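Local atomic coordinates of putative short-chain dehydrogenase/reductase (Burkholderia xenovorans, PDB entry 5IZ4), a protein that binds ADP in the cofactor site of a short-chain dehydrogenase/reductase fold and probably acts as a nucleotide-dependent oxidoreductase. Residues A[75-85]-A[131-142]; A[101-109]-A[120-128]. One frame throughout, in Å; residues are numbered along the deposited sequence. Where two conformers were deposited one is given.

Interaction 1 (A[75-85]-A[131-142]); sequences VGKDADCRHAV and GLYQMTRAAVPL. With ADP (adenosine-5'-diphosphate), chain B.
Cys81 and Val85, one turn apart on helix 78-85, drop into successive holes of helix 131-142, and this is where the contact is tight. The Cys81 side chain sits among Gly131, Gln134, Met135 and Ala138, its SG 3.6 Å from the Met135 N. Val85 fills the next hole, formed by Met135, Ala138, Ala139 and Leu142. Its CG2 lies 3.8 Å from Ala138 CB, while CG1, anti to the backbone N (chi1 167°), is carried over the Ala138 carbonyl and on to Leu142 CD1. Met135 bends at chi2, which brings its CE to Val85 CG2 and Ala84 CB. Underneath, the Met135 side chain packs on strands 16-20 and 97-100. The helices lie side by side on one face of the Rossmann-type sheet, packed knobs-into-holes, crossing at -33° with axes 8.6 Å apart. At the N-terminal end of the contact Gly131 lets the turn at Val75 close in: its CA is 3.2 Å from Val75 O. Val75 N meanwhile donates to N1 of the ADP adenine. The Gln134 amide reaches the same turn, its NE2 giving a bond of 3.2 Å to Gly76 O, from above that carbonyl's plane, and a weak one to Val75 O. The flank that begins at Asp78, beside the Gln134 amide, is looser and polar; Asp78 and Arg82 are partly exposed. Asp78 OD1 forms the main salt bridge, with Arg137 NH2 at 3.0 Å, from above the carboxylate plane; OD2 holds a weak one with Arg82 NE. The two guanidinium planes are nearly parallel (7°), Arg82 NH2 3.4 Å from Arg137 NE, like charges sharing the Asp78 carboxylate. Arg137, buried, turns NH1 to the carbonyls of Phe113 and Ile116 of the second subunit. One water joins Asp78 OD1, Gln134 O and Arg137 NE.

Interaction 2 (A[101-109]-A[120-128]); sequences CAGTTRVIP and EFERVYRVN. With ADP (adenosine-5'-diphosphate), chain B.
Thr104 is held by Asn128 at both ends of its backbone: Thr104 N donates to Asn128 OD1 at 2.9 Å, in the carbonyl plane and on a lone pair, and Asn128 ND2 returns a bond of 3.1 Å to Thr104 O. This paired grip fixes the loop that follows strand 97-100 of the Rossmann-type fold onto helix 118-146. The loop begins Cys101-Ala102-Gly103, which corresponds to the NNAG motif of classical short-chain dehydrogenases with Cys101 in place of the second Asn, and it lines the nucleotide site: Gly103 N donates to O4' of the ADP ribose. Val127 CG1 rests against Gly103 CA, and its other methyl, CG2, lies between Thr104 CG2 and the adenine amino group N6. On the outer side Arg123 NH1 meets Thr104 OG1 at 3.0 Å, in the guanidinium plane; Thr105 O and Arg106 N also lie along the edge of this group. Asn128 ND2 also bonds Ser176 OG of helix 171-191, which probably helps to orient the amide. Glu120 of the same helix as Arg123 is gripped side-on, with NE of Arg123 on OE1 and NH2 on OE2, each 2.9 Å long, both from the syn side, NE tilted 32° out of the carboxylate plane. That fork probably keeps the Arg123 guanidinium from rotating. Further out, Arg106 bends at chi3 (60°) and reaches back to Glu120, though its NH2 makes a weak salt bridge, 3.4 Å from OE1, with the two planes 70° apart. Ile108 CD1 lies over a face of the Arg106 guanidinium, 3.6 Å above its plane and offset toward the rim.

How the interactions relate
Both contacts use helix 118-146, interaction 2 on its earlier turns and interaction 1 on its later ones, and their centres are 18 Å apart. The two join around the adenine end of ADP. Val75 CG2 of interaction 1 packs against Ala102 CB (3.9 Å) and Val127 CG1 (4.1 Å) of interaction 2, so the two contacts close round the same nucleoside. Arg126 also spans them: its NH1 lies 2.8 Å from Gly76 O, a probable hydrogen bond, adding to the hold of Gln134 on that carbonyl. Across the subunit boundary, Tyr133 and Phe121 each meet the other's counterpart in the second subunit, so the shared helix also serves the interface.

Interaction 1 (A[75-85]-A[131-142])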
loop_
_atom_site.group_PDB
_atom_site.type_symbol
_atom_site.label_atom_id
_atom_site.label_comp_id
_atom_site.label_asym_id
_atom_site.label_seq_id
_atom_site.Cartn_x
_atom_site.Cartn_y
_atom_site.Cartn_z
ATOM N N VAL A 75 3.058 30.657 1.466
ATOM C CA VAL A 75 2.522 29.753 2.480
ATOM C C VAL A 75 3.604 29.258 3.434
ATOM O O VAL A 75 3.284 28.785 4.532
ATOM C CB VAL A 75 1.774 28.550 1.854
ATOM C CG1 VAL A 75 0.487 29.005 1.143
ATOM C CG2 VAL A 75 2.676 27.766 0.907
ATOM N N GLY A 76 4.881 29.359 3.063
ATOM C CA GLY A 76 5.935 29.020 3.999
ATOM C C GLY A 76 6.003 29.937 5.206
ATOM O O GLY A 76 6.640 29.592 6.208
ATOM N N LYS A 77 5.371 31.107 5.128
ATOM C CA LYS A 77 5.335 32.048 6.239
ATOM C C LYS A 77 3.999 31.899 6.950
ATOM O O LYS A 77 2.948 32.164 6.360
ATOM C CB LYS A 77 5.530 33.486 5.749
ATOM C CG LYS A 77 6.870 33.727 5.094
ATOM C CD LYS A 77 7.082 35.206 4.793
ATOM C CE LYS A 77 8.505 35.466 4.365
ATOM N NZ LYS A 77 8.707 36.915 4.132
ATOM N N ASP A 78 4.037 31.500 8.220
ATOM C CA ASP A 78 2.787 31.256 8.932
ATOM C C ASP A 78 1.911 32.500 8.974
ATOM O O ASP A 78 0.682 32.401 8.894
ATOM C CB ASP A 78 3.054 30.765 10.349
ATOM C CG ASP A 78 1.797 30.295 11.028
ATOM O OD1 ASP A 78 1.234 29.301 10.532
ATOM O OD2 ASP A 78 1.373 30.905 12.032
ATOM N N ALA A 79 2.520 33.685 9.127
ATOM C CA ALA A 79 1.728 34.909 9.200
ATOM C C ALA A 79 0.971 35.150 7.901
ATOM O O ALA A 79 -0.137 35.699 7.915
ATOM C CB ALA A 79 2.619 36.115 9.517
ATOM N N ASP A 80 1.572 34.782 6.765
ATOM C CA ASP A 80 0.893 34.952 5.483
ATOM C C ASP A 80 -0.344 34.067 5.405
ATOM O O ASP A 80 -1.374 34.481 4.863
ATOM C CB ASP A 80 1.845 34.629 4.328
ATOM C CG ASP A 80 2.790 35.785 3.995
ATOM O OD1 ASP A 80 2.987 36.670 4.849
ATOM O OD2 ASP A 80 3.341 35.799 2.873
ATOM N N CYS A 81 -0.254 32.848 5.949
ATOM C CA CYS A 81 -1.406 31.949 5.968
ATOM C C CYS A 81 -2.511 32.510 6.849
ATOM O O CYS A 81 -3.684 32.511 6.461
ATOM C CB CYS A 81 -0.990 30.558 6.453
ATOM S SG CYS A 81 0.221 29.720 5.426
ATOM N N ARG A 82 -2.152 33.014 8.031
ATOM C CA ARG A 82 -3.151 33.583 8.931
ATOM C C ARG A 82 -3.810 34.813 8.327
ATOM O O ARG A 82 -5.032 34.982 8.432
ATOM C CB ARG A 82 -2.512 33.946 10.271
ATOM C CG ARG A 82 -1.772 32.810 10.952
ATOM C CD ARG A 82 -2.723 31.793 11.545
ATOM N NE ARG A 82 -2.020 30.886 12.448
ATOM C CZ ARG A 82 -2.604 29.923 13.152
ATOM N NH1 ARG A 82 -3.913 29.737 13.070
ATOM N NH2 ARG A 82 -1.876 29.153 13.950
ATOM N N HIS A 83 -3.012 35.716 7.742
ATOM C CA HIS A 83 -3.583 36.904 7.118
ATOM C C HIS A 83 -4.537 36.532 5.991
ATOM O O HIS A 83 -5.597 37.153 5.834
ATOM C CB HIS A 83 -2.471 37.808 6.591
ATOM C CG HIS A 83 -2.966 39.100 6.018
ATOM N ND1 HIS A 83 -3.407 39.217 4.718
ATOM C CD2 HIS A 83 -3.090 40.330 6.569
ATOM C CE1 HIS A 83 -3.778 40.465 4.491
ATOM N NE2 HIS A 83 -3.595 41.160 5.599
ATOM N N ALA A 84 -4.174 35.524 5.196
ATOM C CA ALA A 84 -5.028 35.098 4.087
ATOM C C ALA A 84 -6.383 34.625 4.594
ATOM O O ALA A 84 -7.434 35.013 4.061
ATOM C CB ALA A 84 -4.328 34.006 3.281
ATOM N N VAL A 85 -6.382 33.794 5.640
ATOM C CA VAL A 85 -7.640 33.318 6.196
ATOM C C VAL A 85 -8.425 34.469 6.807
ATOM O O VAL A 85 -9.658 34.517 6.702
ATOM C CB VAL A 85 -7.379 32.184 7.203
ATOM C CG1 VAL A 85 -8.621 31.888 8.016
ATOM C CG2 VAL A 85 -6.913 30.934 6.462
ATOM N N GLY A 131 4.372 24.648 4.509
ATOM C CA GLY A 131 3.407 25.628 4.038
ATOM C C GLY A 131 2.014 25.046 3.909
ATOM O O GLY A 131 1.018 25.701 4.236
ATOM N N LEU A 132 1.928 23.799 3.449
ATOM C CA LEU A 132 0.638 23.135 3.330
ATOM C C LEU A 132 0.007 22.932 4.702
ATOM O O LEU A 132 -1.188 23.192 4.890
ATOM C CB LEU A 132 0.827 21.816 2.591
ATOM C CG LEU A 132 -0.396 20.932 2.314
ATOM C CD1 LEU A 132 -0.211 20.167 1.001
ATOM C CD2 LEU A 132 -0.620 19.974 3.472
ATOM N N TYR A 133 0.802 22.492 5.680
ATOM C CA TYR A 133 0.306 22.368 7.047
ATOM C C TYR A 133 -0.140 23.718 7.609
ATOM O O TYR A 133 -1.194 23.819 8.255
ATOM C CB TYR A 133 1.381 21.759 7.942
ATOM C CG TYR A 133 0.966 21.733 9.392
ATOM C CD1 TYR A 133 1.350 22.746 10.267
ATOM C CD2 TYR A 133 0.165 20.704 9.884
ATOM C CE1 TYR A 133 0.958 22.739 11.595
ATOM C CE2 TYR A 133 -0.233 20.677 11.209
ATOM C CZ TYR A 133 0.166 21.705 12.061
ATOM O OH TYR A 133 -0.232 21.683 13.373
ATOM N N GLN A 134 0.669 24.761 7.412
ATOM C CA GLN A 134 0.350 26.054 8.009
ATOM C C GLN A 134 -0.937 26.629 7.427
ATOM O O GLN A 134 -1.741 27.229 8.153
ATOM C CB GLN A 134 1.524 27.022 7.825
ATOM C CG GLN A 134 2.715 26.655 8.726
ATOM C CD GLN A 134 3.903 27.615 8.616
ATOM O OE1 GLN A 134 4.667 27.765 9.569
ATOM N NE2 GLN A 134 4.079 28.237 7.447
ATOM N N MET A 135 -1.159 26.438 6.126
ATOM C CA MET A 135 -2.393 26.912 5.508
ATOM C C MET A 135 -3.591 26.143 6.050
ATOM O O MET A 135 -4.621 26.732 6.400
ATOM C CB MET A 135 -2.302 26.762 3.987
ATOM C CG MET A 135 -3.363 27.533 3.239
ATOM S SD MET A 135 -3.157 29.319 3.475
ATOM C CE MET A 135 -4.842 29.848 3.177
ATOM N N THR A 136 -3.460 24.818 6.133
ATOM C CA THR A 136 -4.538 23.989 6.656
ATOM C C THR A 136 -4.866 24.370 8.093
ATOM O O THR A 136 -6.034 24.586 8.436
ATOM C CB THR A 136 -4.154 22.514 6.569
ATOM O OG1 THR A 136 -3.870 22.159 5.206
ATOM C CG2 THR A 136 -5.302 21.659 7.063
ATOM N N ARG A 137 -3.835 24.481 8.941
ATOM C CA ARG A 137 -4.038 24.881 10.332
ATOM C C ARG A 137 -4.753 26.221 10.432
ATOM O O ARG A 137 -5.646 26.392 11.274
ATOM C CB ARG A 137 -2.699 24.953 11.073
ATOM C CG ARG A 137 -2.827 25.530 12.490
ATOM C CD ARG A 137 -1.503 25.496 13.284
ATOM N NE ARG A 137 -0.454 26.323 12.678
ATOM C CZ ARG A 137 0.822 26.297 13.042
ATOM N NH1 ARG A 137 1.220 25.499 14.028
ATOM N NH2 ARG A 137 1.705 27.085 12.428
ATOM N N ALA A 138 -4.361 27.194 9.599
ATOM C CA ALA A 138 -4.984 28.512 9.672
ATOM C C ALA A 138 -6.470 28.454 9.335
ATOM O O ALA A 138 -7.269 29.194 9.923
ATOM C CB ALA A 138 -4.265 29.493 8.740
ATOM N N ALA A 139 -6.857 27.558 8.426
ATOM C CA ALA A 139 -8.228 27.416 7.957
ATOM C C ALA A 139 -9.088 26.515 8.834
ATOM O O ALA A 139 -10.318 26.556 8.705
ATOM C CB ALA A 139 -8.243 26.854 6.530
ATOM N N VAL A 140 -8.474 25.728 9.723
ATOM C CA VAL A 140 -9.232 24.718 10.478
ATOM C C VAL A 140 -10.377 25.321 11.283
ATOM O O VAL A 140 -11.489 24.757 11.246
ATOM C CB VAL A 140 -8.268 23.885 11.348
ATOM C CG1 VAL A 140 -8.989 23.316 12.561
ATOM C CG2 VAL A 140 -7.626 22.771 10.528
ATOM N N PRO A 141 -10.208 26.416 12.036
ATOM C CA PRO A 141 -11.362 26.942 12.791
ATOM C C PRO A 141 -12.577 27.226 11.921
ATOM O O PRO A 141 -13.690 26.798 12.255
ATOM C CB PRO A 141 -10.797 28.213 13.441
ATOM C CG PRO A 141 -9.354 27.882 13.667
ATOM C CD PRO A 141 -8.948 27.082 12.435
ATOM N N LEU A 142 -12.392 27.913 10.788
ATOM C CA LEU A 142 -13.527 28.194 9.911
ATOM C C LEU A 142 -14.026 26.932 9.212
ATOM O O LEU A 142 -15.237 26.771 9.010
ATOM C CB LEU A 142 -13.152 29.266 8.889
ATOM C CG LEU A 142 -13.383 30.699 9.366
ATOM C CD1 LEU A 142 -12.791 31.691 8.382
ATOM C CD2 LEU A 142 -14.872 30.943 9.557
HETATM P PB ADP B . 0.991 22.475 -10.840
HETATM O O1B ADP B . 1.166 22.537 -9.279
HETATM O O2B ADP B . -0.298 23.127 -11.419
HETATM O O3B ADP B . 1.435 21.156 -11.549
HETATM P PA ADP B . 2.379 25.183 -10.849
HETATM O O1A ADP B . 3.938 25.539 -10.523
HETATM O O2A ADP B . 1.776 26.196 -11.872
HETATM O O3A ADP B . 2.343 23.639 -11.203
HETATM O "O5'" ADP B . 1.765 25.472 -9.339
HETATM C "C5'" ADP B . 2.592 25.883 -8.238
HETATM C "C4'" ADP B . 1.969 27.192 -7.748
HETATM O "O4'" ADP B . 2.386 27.467 -6.352
HETATM C "C3'" ADP B . 2.392 28.438 -8.566
HETATM O "O3'" ADP B . 1.358 29.376 -8.657
HETATM C "C2'" ADP B . 3.521 28.992 -7.653
HETATM O "O2'" ADP B . 3.650 30.379 -7.967
HETATM C "C1'" ADP B . 2.905 28.781 -6.283
HETATM N N9 ADP B . 3.919 28.871 -5.213
HETATM C C8 ADP B . 5.274 28.503 -5.235
HETATM N N7 ADP B . 5.843 28.753 -4.080
HETATM C C5 ADP B . 4.858 29.295 -3.279
HETATM C C6 ADP B . 4.865 29.751 -1.973
HETATM N N6 ADP B . 6.003 29.707 -1.238
HETATM N N1 ADP B . 3.733 30.235 -1.448
HETATM C C2 ADP B . 2.624 30.275 -2.207
HETATM N N3 ADP B . 2.533 29.866 -3.459
HETATM C C4 ADP B . 3.667 29.372 -3.975
HETATM O O HOH W 1 -1.279 28.356 10.661
HETATM O O HOH W 2 6.446 30.680 9.599
HETATM O O HOH W 3 -6.579 31.112 11.730
#

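Interaction 2 (A[101-109]-A[120-128])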
loop_
_atom_site.group_PDB
_atom_site.type_symbol
_atom_site.label_atom_id
_atom_site.label_comp_id
_atom_site.label_asym_id
_atom_site.label_seq_id
_atom_site.Cartn_x
_atom_site.Cartn_y
_atom_site.Cartn_z
ATOM N N CYS A 101 -2.676 23.813 -3.358
ATOM C CA CYS A 101 -1.941 23.600 -4.600
ATOM C C CYS A 101 -0.614 24.346 -4.654
ATOM O O CYS A 101 0.141 24.155 -5.612
ATOM C CB CYS A 101 -2.780 24.006 -5.817
ATOM S SG CYS A 101 -4.451 23.308 -5.820
ATOM N N ALA A 102 -0.314 25.182 -3.669
ATOM C CA ALA A 102 0.975 25.856 -3.650
ATOM C C ALA A 102 2.086 24.819 -3.536
ATOM O O ALA A 102 1.998 23.889 -2.727
ATOM C CB ALA A 102 1.037 26.839 -2.483
ATOM N N GLY A 103 3.116 24.964 -4.360
ATOM C CA GLY A 103 4.224 24.025 -4.288
ATOM C C GLY A 103 5.389 24.504 -5.120
ATOM O O GLY A 103 5.275 25.452 -5.903
ATOM N N THR A 104 6.525 23.840 -4.933
ATOM C CA THR A 104 7.707 24.199 -5.696
ATOM C C THR A 104 8.574 22.969 -5.899
ATOM O O THR A 104 8.426 21.955 -5.211
ATOM C CB THR A 104 8.517 25.310 -5.012
ATOM O OG1 THR A 104 9.490 25.820 -5.929
ATOM C CG2 THR A 104 9.239 24.761 -3.794
ATOM N N THR A 105 9.470 23.066 -6.873
ATOM C CA THR A 105 10.469 22.034 -7.107
ATOM C C THR A 105 11.584 22.627 -7.951
ATOM O O THR A 105 11.568 23.808 -8.305
ATOM C CB THR A 105 9.877 20.799 -7.795
ATOM O OG1 THR A 105 10.843 19.738 -7.763
ATOM C CG2 THR A 105 9.495 21.103 -9.238
ATOM N N ARG A 106 12.569 21.787 -8.244
ATOM C CA ARG A 106 13.599 22.077 -9.231
ATOM C C ARG A 106 14.086 20.736 -9.753
ATOM O O ARG A 106 14.314 19.816 -8.961
ATOM C CB ARG A 106 14.750 22.881 -8.623
ATOM C CG ARG A 106 15.850 23.213 -9.601
ATOM C CD ARG A 106 16.598 24.477 -9.179
ATOM N NE ARG A 106 17.224 24.350 -7.863
ATOM C CZ ARG A 106 18.390 23.749 -7.647
ATOM N NH1 ARG A 106 19.056 23.206 -8.660
ATOM N NH2 ARG A 106 18.892 23.684 -6.416
ATOM N N VAL A 107 14.206 20.612 -11.073
ATOM C CA VAL A 107 14.621 19.341 -11.658
ATOM C C VAL A 107 16.091 19.096 -11.345
ATOM O O VAL A 107 16.963 19.885 -11.731
ATOM C CB VAL A 107 14.377 19.324 -13.173
ATOM C CG1 VAL A 107 14.893 18.021 -13.774
ATOM C CG2 VAL A 107 12.897 19.495 -13.480
ATOM N N ILE A 108 16.365 17.999 -10.642
ATOM C CA ILE A 108 17.718 17.525 -10.346
ATOM C C ILE A 108 17.690 16.008 -10.466
ATOM O O ILE A 108 16.920 15.369 -9.741
ATOM C CB ILE A 108 18.175 17.919 -8.934
ATOM C CG1 ILE A 108 17.996 19.419 -8.682
ATOM C CG2 ILE A 108 19.621 17.504 -8.716
ATOM C CD1 ILE A 108 18.161 19.789 -7.214
ATOM N N PRO A 109 18.495 15.392 -11.333
ATOM C CA PRO A 109 18.466 13.926 -11.449
ATOM C C PRO A 109 18.709 13.251 -10.105
ATOM O O PRO A 109 19.568 13.673 -9.327
ATOM C CB PRO A 109 19.594 13.629 -12.440
ATOM C CG PRO A 109 19.703 14.891 -13.266
ATOM C CD PRO A 109 19.414 16.012 -12.302
ATOM N N GLU A 120 18.218 22.814 -0.672
ATOM C CA GLU A 120 17.123 22.506 -1.580
ATOM C C GLU A 120 16.095 21.594 -0.923
ATOM O O GLU A 120 14.888 21.778 -1.122
ATOM C CB GLU A 120 17.672 21.889 -2.868
ATOM C CG GLU A 120 16.606 21.477 -3.874
ATOM C CD GLU A 120 15.848 22.651 -4.474
ATOM O OE1 GLU A 120 16.258 23.835 -4.277
ATOM O OE2 GLU A 120 14.826 22.381 -5.147
ATOM N N PHE A 121 16.544 20.640 -0.099
ATOM C CA PHE A 121 15.589 19.824 0.644
ATOM C C PHE A 121 14.693 20.714 1.493
ATOM O O PHE A 121 13.467 20.549 1.507
ATOM C CB PHE A 121 16.306 18.804 1.540
ATOM C CG PHE A 121 16.731 17.528 0.843
ATOM C CD1 PHE A 121 18.011 17.401 0.316
ATOM C CD2 PHE A 121 15.867 16.445 0.752
ATOM C CE1 PHE A 121 18.421 16.232 -0.297
ATOM C CE2 PHE A 121 16.271 15.260 0.134
ATOM C CZ PHE A 121 17.547 15.156 -0.395
ATOM N N GLU A 122 15.293 21.687 2.193
ATOM C CA GLU A 122 14.497 22.590 3.026
ATOM C C GLU A 122 13.643 23.532 2.184
ATOM O O GLU A 122 12.503 23.827 2.556
ATOM C CB GLU A 122 15.394 23.400 3.976
ATOM C CG GLU A 122 16.106 22.543 5.008
ATOM C CD GLU A 122 16.520 23.312 6.255
ATOM O OE1 GLU A 122 16.912 24.494 6.128
ATOM O OE2 GLU A 122 16.453 22.727 7.365
ATOM N N ARG A 123 14.171 24.012 1.047
ATOM C CA ARG A 123 13.414 24.959 0.233
ATOM C C ARG A 123 12.124 24.328 -0.258
ATOM O O ARG A 123 11.055 24.950 -0.221
ATOM C CB ARG A 123 14.253 25.429 -0.956
ATOM C CG ARG A 123 13.625 26.584 -1.754
ATOM C CD ARG A 123 14.358 26.822 -3.070
ATOM N NE ARG A 123 14.115 25.717 -3.996
ATOM C CZ ARG A 123 13.035 25.612 -4.765
ATOM N NH1 ARG A 123 12.098 26.558 -4.733
ATOM N NH2 ARG A 123 12.889 24.560 -5.572
ATOM N N VAL A 124 12.204 23.081 -0.706
ATOM C CA VAL A 124 11.033 22.384 -1.225
ATOM C C VAL A 124 10.084 22.011 -0.092
ATOM O O VAL A 124 8.856 22.117 -0.220
ATOM C CB VAL A 124 11.494 21.146 -2.015
ATOM C CG1 VAL A 124 10.323 20.298 -2.418
ATOM C CG2 VAL A 124 12.300 21.573 -3.236
ATOM N N TYR A 125 10.642 21.555 1.035
ATOM C CA TYR A 125 9.818 21.131 2.161
ATOM C C TYR A 125 9.063 22.308 2.755
ATOM O O TYR A 125 7.936 22.147 3.241
ATOM C CB TYR A 125 10.704 20.486 3.221
ATOM C CG TYR A 125 10.019 19.613 4.247
ATOM C CD1 TYR A 125 9.961 19.994 5.582
ATOM C CD2 TYR A 125 9.480 18.378 3.893
ATOM C CE1 TYR A 125 9.368 19.171 6.545
ATOM C CE2 TYR A 125 8.893 17.563 4.833
ATOM C CZ TYR A 125 8.829 17.959 6.158
ATOM O OH TYR A 125 8.248 17.121 7.109
ATOM N N ARG A 126 9.674 23.493 2.708
ATOM C CA ARG A 126 9.059 24.670 3.300
ATOM C C ARG A 126 7.739 25.005 2.619
ATOM O O ARG A 126 6.771 25.373 3.288
ATOM C CB ARG A 126 10.049 25.832 3.225
ATOM C CG ARG A 126 9.473 27.222 3.304
ATOM C CD ARG A 126 9.100 27.638 4.722
ATOM N NE ARG A 126 10.127 27.389 5.741
ATOM C CZ ARG A 126 9.937 27.666 7.027
ATOM N NH1 ARG A 126 8.786 28.223 7.404
ATOM N NH2 ARG A 126 10.874 27.403 7.931
ATOM N N VAL A 127 7.671 24.857 1.294
ATOM C CA VAL A 127 6.424 25.131 0.584
ATOM C C VAL A 127 5.513 23.916 0.609
ATOM O O VAL A 127 4.316 24.014 0.905
ATOM C CB VAL A 127 6.698 25.560 -0.867
ATOM C CG1 VAL A 127 5.387 25.957 -1.543
ATOM C CG2 VAL A 127 7.738 26.685 -0.937
ATOM N N ASN A 128 6.062 22.747 0.279
ATOM C CA ASN A 128 5.208 21.613 -0.034
ATOM C C ASN A 128 4.620 20.981 1.212
ATOM O O ASN A 128 3.508 20.436 1.160
ATOM C CB ASN A 128 5.996 20.567 -0.834
ATOM C CG ASN A 128 6.407 21.067 -2.196
ATOM O OD1 ASN A 128 6.124 22.207 -2.567
ATOM N ND2 ASN A 128 7.086 20.220 -2.957
HETATM P PB ADP B . 0.991 22.475 -10.840
HETATM O O1B ADP B . 1.166 22.537 -9.279
HETATM O O2B ADP B . -0.298 23.127 -11.419
HETATM O O3B ADP B . 1.435 21.156 -11.549
HETATM P PA ADP B . 2.379 25.183 -10.849
HETATM O O1A ADP B . 3.938 25.539 -10.523
HETATM O O2A ADP B . 1.776 26.196 -11.872
HETATM O O3A ADP B . 2.343 23.639 -11.203
HETATM O "O5'" ADP B . 1.765 25.472 -9.339
HETATM C "C5'" ADP B . 2.592 25.883 -8.238
HETATM C "C4'" ADP B . 1.969 27.192 -7.748
HETATM O "O4'" ADP B . 2.386 27.467 -6.352
HETATM C "C3'" ADP B . 2.392 28.438 -8.566
HETATM O "O3'" ADP B . 1.358 29.376 -8.657
HETATM C "C2'" ADP B . 3.521 28.992 -7.653
HETATM O "O2'" ADP B . 3.650 30.379 -7.967
HETATM C "C1'" ADP B . 2.905 28.781 -6.283
HETATM N N9 ADP B . 3.919 28.871 -5.213
HETATM C C8 ADP B . 5.274 28.503 -5.235
HETATM N N7 ADP B . 5.843 28.753 -4.080
HETATM C C5 ADP B . 4.858 29.295 -3.279
HETATM C C6 ADP B . 4.865 29.751 -1.973
HETATM N N6 ADP B . 6.003 29.707 -1.238
HETATM N N1 ADP B . 3.733 30.235 -1.448
HETATM C C2 ADP B . 2.624 30.275 -2.207
HETATM N N3 ADP B . 2.533 29.866 -3.459
HETATM C C4 ADP B . 3.667 29.372 -3.975
HETATM O O HOH W 4 1.439 24.230 0.090
HETATM O O HOH W 5 14.402 20.012 -6.126
HETATM O O HOH W 6 16.436 26.207 -6.390
#